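Local coordinates for lactate dehydrogenase, adjacent gene encodes predicted malate dehydrogenase (Cryptosporidium parvum, PDB 4ND2), which probably interconverts (S)-lactate and pyruvate with NAD(+)/NADH as cofactor, and binds pyruvate next to the cofactor, at residues G191-L195 against S196-K200; I204-E207 against Q208-E211. All blocks are in the same frame, centred on the assembly; numbering follows the deposited sequence.

Contact 1. Residues G191-L195 against S196-K200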
loop_
_atom_site.group_PDB
_atom_site.type_symbol
_atom_site.label_atom_id
_atom_site.label_comp_id
_atom_site.label_asym_id
_atom_site.label_seq_id
_atom_site.Cartn_x
_atom_site.Cartn_y
_atom_site.Cartn_z
ATOM N N GLY A 191 -0.955 -15.990 -18.399
ATOM C CA GLY A 191 0.232 -15.314 -18.914
ATOM C C GLY A 191 0.268 -15.203 -20.430
ATOM O O GLY A 191 1.347 -15.143 -21.023
ATOM N N GLY A 192 -0.908 -15.172 -21.056
ATOM C CA GLY A 192 -1.021 -15.124 -22.514
ATOM C C GLY A 192 -1.296 -16.465 -23.184
ATOM O O GLY A 192 -1.638 -16.500 -24.364
ATOM N N VAL A 193 -1.153 -17.563 -22.445
ATOM C CA VAL A 193 -1.343 -18.909 -22.995
ATOM C C VAL A 193 -2.795 -19.373 -22.820
ATOM O O VAL A 193 -3.304 -19.382 -21.699
ATOM C CB VAL A 193 -0.415 -19.933 -22.307
ATOM C CG1 VAL A 193 -0.592 -21.318 -22.919
ATOM C CG2 VAL A 193 1.039 -19.490 -22.404
ATOM N N PRO A 194 -3.453 -19.769 -23.913
ATOM C CA PRO A 194 -4.843 -20.230 -23.829
ATOM C C PRO A 194 -4.969 -21.670 -23.323
ATOM O O PRO A 194 -4.009 -22.439 -23.395
ATOM C CB PRO A 194 -5.332 -20.117 -25.273
ATOM C CG PRO A 194 -4.110 -20.340 -26.094
ATOM C CD PRO A 194 -2.964 -19.770 -25.306
ATOM N N LEU A 195 -6.147 -22.027 -22.818
ATOM C CA LEU A 195 -6.378 -23.376 -22.290
ATOM C C LEU A 195 -6.159 -24.467 -23.343
ATOM O O LEU A 195 -5.696 -25.559 -23.015
ATOM C CB LEU A 195 -7.787 -23.501 -21.696
ATOM C CG LEU A 195 -8.027 -22.792 -20.360
ATOM C CD1 LEU A 195 -9.505 -22.833 -20.003
ATOM C CD2 LEU A 195 -7.191 -23.410 -19.248
ATOM N N SER A 196 -6.490 -24.167 -24.598
ATOM C CA SER A 196 -6.272 -25.106 -25.703
ATOM C C SER A 196 -4.812 -25.550 -25.804
ATOM O O SER A 196 -4.539 -26.713 -26.104
ATOM C CB SER A 196 -6.729 -24.500 -27.035
ATOM O OG SER A 196 -6.014 -23.316 -27.340
ATOM N N SER A 197 -3.881 -24.632 -25.541
ATOM C CA SER A 197 -2.451 -24.958 -25.557
ATOM C C SER A 197 -2.074 -25.861 -24.391
ATOM O O SER A 197 -1.331 -26.826 -24.570
ATOM C CB SER A 197 -1.588 -23.692 -25.522
ATOM O OG SER A 197 -1.725 -22.949 -26.719
ATOM N N PHE A 198 -2.582 -25.547 -23.201
ATOM C CA PHE A 198 -2.312 -26.362 -22.018
ATOM C C PHE A 198 -2.853 -27.787 -22.169
ATOM O O PHE A 198 -2.262 -28.733 -21.648
ATOM C CB PHE A 198 -2.891 -25.706 -20.756
ATOM C CG PHE A 198 -2.139 -24.480 -20.308
ATOM C CD1 PHE A 198 -2.732 -23.226 -20.354
ATOM C CD2 PHE A 198 -0.836 -24.583 -19.835
ATOM C CE1 PHE A 198 -2.043 -22.099 -19.935
ATOM C CE2 PHE A 198 -0.141 -23.457 -19.418
ATOM C CZ PHE A 198 -0.746 -22.214 -19.468
ATOM N N ILE A 199 -3.975 -27.934 -22.873
ATOM C CA ILE A 199 -4.528 -29.260 -23.177
ATOM C C ILE A 199 -3.567 -30.049 -24.072
ATOM O O ILE A 199 -3.259 -31.202 -23.782
ATOM C CB ILE A 199 -5.928 -29.171 -23.827
ATOM C CG1 ILE A 199 -6.950 -28.661 -22.805
ATOM C CG2 ILE A 199 -6.371 -30.533 -24.361
ATOM C CD1 ILE A 199 -8.243 -28.163 -23.413
ATOM N N LYS A 200 -3.086 -29.418 -25.140
ATOM C CA LYS A 200 -2.117 -30.049 -26.050
ATOM C C LYS A 200 -0.812 -30.426 -25.348
ATOM O O LYS A 200 -0.200 -31.439 -25.677
ATOM C CB LYS A 200 -1.802 -29.128 -27.231
ATOM C CG LYS A 200 -2.972 -28.904 -28.172
ATOM C CD LYS A 200 -2.713 -27.737 -29.110
ATOM C CE LYS A 200 -3.972 -27.347 -29.865
ATOM N NZ LYS A 200 -3.791 -26.078 -30.621
#
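Val193 meets Phe198 where the outermost strand, within this chain, of a small antiparallel sheet runs into the short helix 195-200, with Pro194 as N-cap. The apolar part of the contact is a CH-pi interaction. Val193 CG1 lies over one face of the Phe198 ring, 3.7 Å from its centroid and shifted toward the rim at CE1. CG1 is anti to the backbone N (chi1 -178°), which turns this branch to the ring, and the two side chains cross at about a right angle. Phe162 of the same chain also meets the ring. Ser197 CB touches the same methyl, and Ser197 OG sits 3.6 Å from Pro194 CG, beside the proline ring. Val193 and Ser197 also pack on Glu288 and Asp290 of the second subunit, so this corner belongs to a subunit interface.

The polar part is backbone only. Pro194 O receives two weak hydrogen bonds in the first turn, from Ser197 N and Phe198 N. The second is longer but straighter, at 161°. The next bond is firmer: Ile199 N reaches Leu195 O at 2.9 Å.

Contact 2. Residues I204-E207 against Q208-E211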
loop_
_atom_site.group_PDB
_atom_site.type_symbol
_atom_site.label_atom_id
_atom_site.label_comp_id
_atom_site.label_asym_id
_atom_site.label_seq_id
_atom_site.Cartn_x
_atom_site.Cartn_y
_atom_site.Cartn_z
ATOM N N ILE A 204 -3.361 -29.689 -18.533
ATOM C CA ILE A 204 -4.738 -29.687 -18.035
ATOM C C ILE A 204 -5.636 -30.482 -18.985
ATOM O O ILE A 204 -5.391 -30.507 -20.189
ATOM C CB ILE A 204 -5.284 -28.248 -17.863
ATOM C CG1 ILE A 204 -6.528 -28.242 -16.968
ATOM C CG2 ILE A 204 -5.589 -27.603 -19.210
ATOM C CD1 ILE A 204 -6.964 -26.856 -16.541
ATOM N N THR A 205 -6.666 -31.127 -18.446
ATOM C CA THR A 205 -7.627 -31.861 -19.271
ATOM C C THR A 205 -8.937 -31.095 -19.368
ATOM O O THR A 205 -9.229 -30.235 -18.529
ATOM C CB THR A 205 -7.913 -33.268 -18.711
ATOM O OG1 THR A 205 -8.678 -33.170 -17.503
ATOM C CG2 THR A 205 -6.621 -34.013 -18.435
ATOM N N GLN A 206 -9.723 -31.408 -20.394
ATOM C CA GLN A 206 -11.040 -30.797 -20.561
ATOM C C GLN A 206 -11.960 -31.124 -19.385
ATOM O O GLN A 206 -12.771 -30.290 -18.989
ATOM C CB GLN A 206 -11.687 -31.242 -21.878
ATOM C CG GLN A 206 -13.023 -30.577 -22.189
ATOM C CD GLN A 206 -12.921 -29.066 -22.318
ATOM O OE1 GLN A 206 -12.081 -28.553 -23.052
ATOM N NE2 GLN A 206 -13.782 -28.346 -21.607
ATOM N N GLU A 207 -11.835 -32.331 -18.835
ATOM C CA GLU A 207 -12.603 -32.718 -17.647
ATOM C C GLU A 207 -12.238 -31.843 -16.441
ATOM O O GLU A 207 -13.114 -31.432 -15.676
ATOM C CB GLU A 207 -12.394 -34.197 -17.311
ATOM C CG GLU A 207 -13.060 -35.150 -18.295
ATOM C CD GLU A 207 -13.093 -36.580 -17.796
ATOM O OE1 GLU A 207 -12.491 -37.461 -18.445
ATOM O OE2 GLU A 207 -13.720 -36.823 -16.745
ATOM N N GLN A 208 -10.948 -31.559 -16.278
ATOM C CA GLN A 208 -10.493 -30.663 -15.214
ATOM C C GLN A 208 -11.030 -29.246 -15.415
ATOM O O GLN A 208 -11.406 -28.581 -14.455
ATOM C CB GLN A 208 -8.967 -30.655 -15.129
ATOM C CG GLN A 208 -8.394 -31.928 -14.533
ATOM C CD GLN A 208 -6.887 -32.018 -14.665
ATOM O OE1 GLN A 208 -6.303 -31.508 -15.619
ATOM N NE2 GLN A 208 -6.249 -32.674 -13.705
ATOM N N ILE A 209 -11.075 -28.797 -16.668
ATOM C CA ILE A 209 -11.677 -27.509 -17.005
ATOM C C ILE A 209 -13.170 -27.510 -16.661
ATOM O O ILE A 209 -13.676 -26.540 -16.092
ATOM C CB ILE A 209 -11.464 -27.155 -18.495
ATOM C CG1 ILE A 209 -9.980 -26.857 -18.754
ATOM C CG2 ILE A 209 -12.320 -25.960 -18.906
ATOM C CD1 ILE A 209 -9.600 -26.830 -20.218
ATOM N N ASP A 210 -13.860 -28.598 -16.997
ATOM C CA ASP A 210 -15.287 -28.735 -16.689
ATOM C C ASP A 210 -15.535 -28.684 -15.175
ATOM O O ASP A 210 -16.504 -28.072 -14.721
ATOM C CB ASP A 210 -15.858 -30.044 -17.260
ATOM C CG ASP A 210 -15.805 -30.108 -18.788
ATOM O OD1 ASP A 210 -15.687 -29.058 -19.455
ATOM O OD2 ASP A 210 -15.882 -31.233 -19.326
ATOM N N GLU A 211 -14.656 -29.325 -14.405
ATOM C CA GLU A 211 -14.738 -29.317 -12.940
ATOM C C GLU A 211 -14.606 -27.895 -12.391
ATOM O O GLU A 211 -15.350 -27.497 -11.492
ATOM C CB GLU A 211 -13.645 -30.212 -12.339
ATOM C CG GLU A 211 -13.785 -30.504 -10.848
ATOM C CD GLU A 211 -13.347 -29.361 -9.935
ATOM O OE1 GLU A 211 -12.417 -28.602 -10.291
ATOM O OE2 GLU A 211 -13.935 -29.229 -8.838
#
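Gln208 folds back over Thr205 at the start of helix 206-227. Gln208 CB lies 3.4 Å from Thr205 O. With CG beside the backbone N (chi1 -73°), the extended chain runs back along Thr205 and carries OE1 to the Thr205 N-H. On the way Gln208 CG passes 3.2 Å from Thr205 OG1, and CD remains beside that oxygen. Gln208 OE1 accepts from Thr205 N at 2.9 Å. That donor is tilted 24° from the carbonyl plane of the amide. OE1 also rests against Ile204 CA and CG1.

The return bond runs from Gln208 N to Thr205 OG1, at 3.0 Å. The two reciprocal bonds make a capping box, with Thr205 as N-cap. Each residue uses its side chain to accept the other's backbone N-H, and this holds the amide end of Gln208 at the chain before the helix.

The ordinary helix bonds follow, from Ile209 N to Thr205 O, Asp210 N to Gln206 O and Glu211 N to Glu207 O. Outside the cap, Gln206 bends at chi2 (61°) and brings NE2 to Asp210 OD1 at 3.0 Å. The carboxylate oxygen lies close to the Gln206 amide plane, but NE2 meets it from above the carboxylate plane. On the buried side Ile204 CD1 packs against Ile209 CG1 at 3.7 Å, and the two side chains cross at about a right angle.

In the fold
Both contacts are local and lie in series in the C-terminal half of the chain, neither nesting nor crossing. The chain leaves strand 189-190, turns through the glycines into strand 193-194, and enters helix 195-200 through contact 1. A short loop then leads to contact 2, which starts helix 206-227. This loop folds helix 206-227 back beside helix 195-200, and the centres of the two contacts lie about 12 Å apart. Ile199 packs on Ile204 and Ile209, and Phe198 CB meets Ile204 CG2 at 3.6 Å. Contact 1 also faces the second subunit. Contact 2 instead leans on helix 147-162 through Ile204 and Gln208, which touch His161.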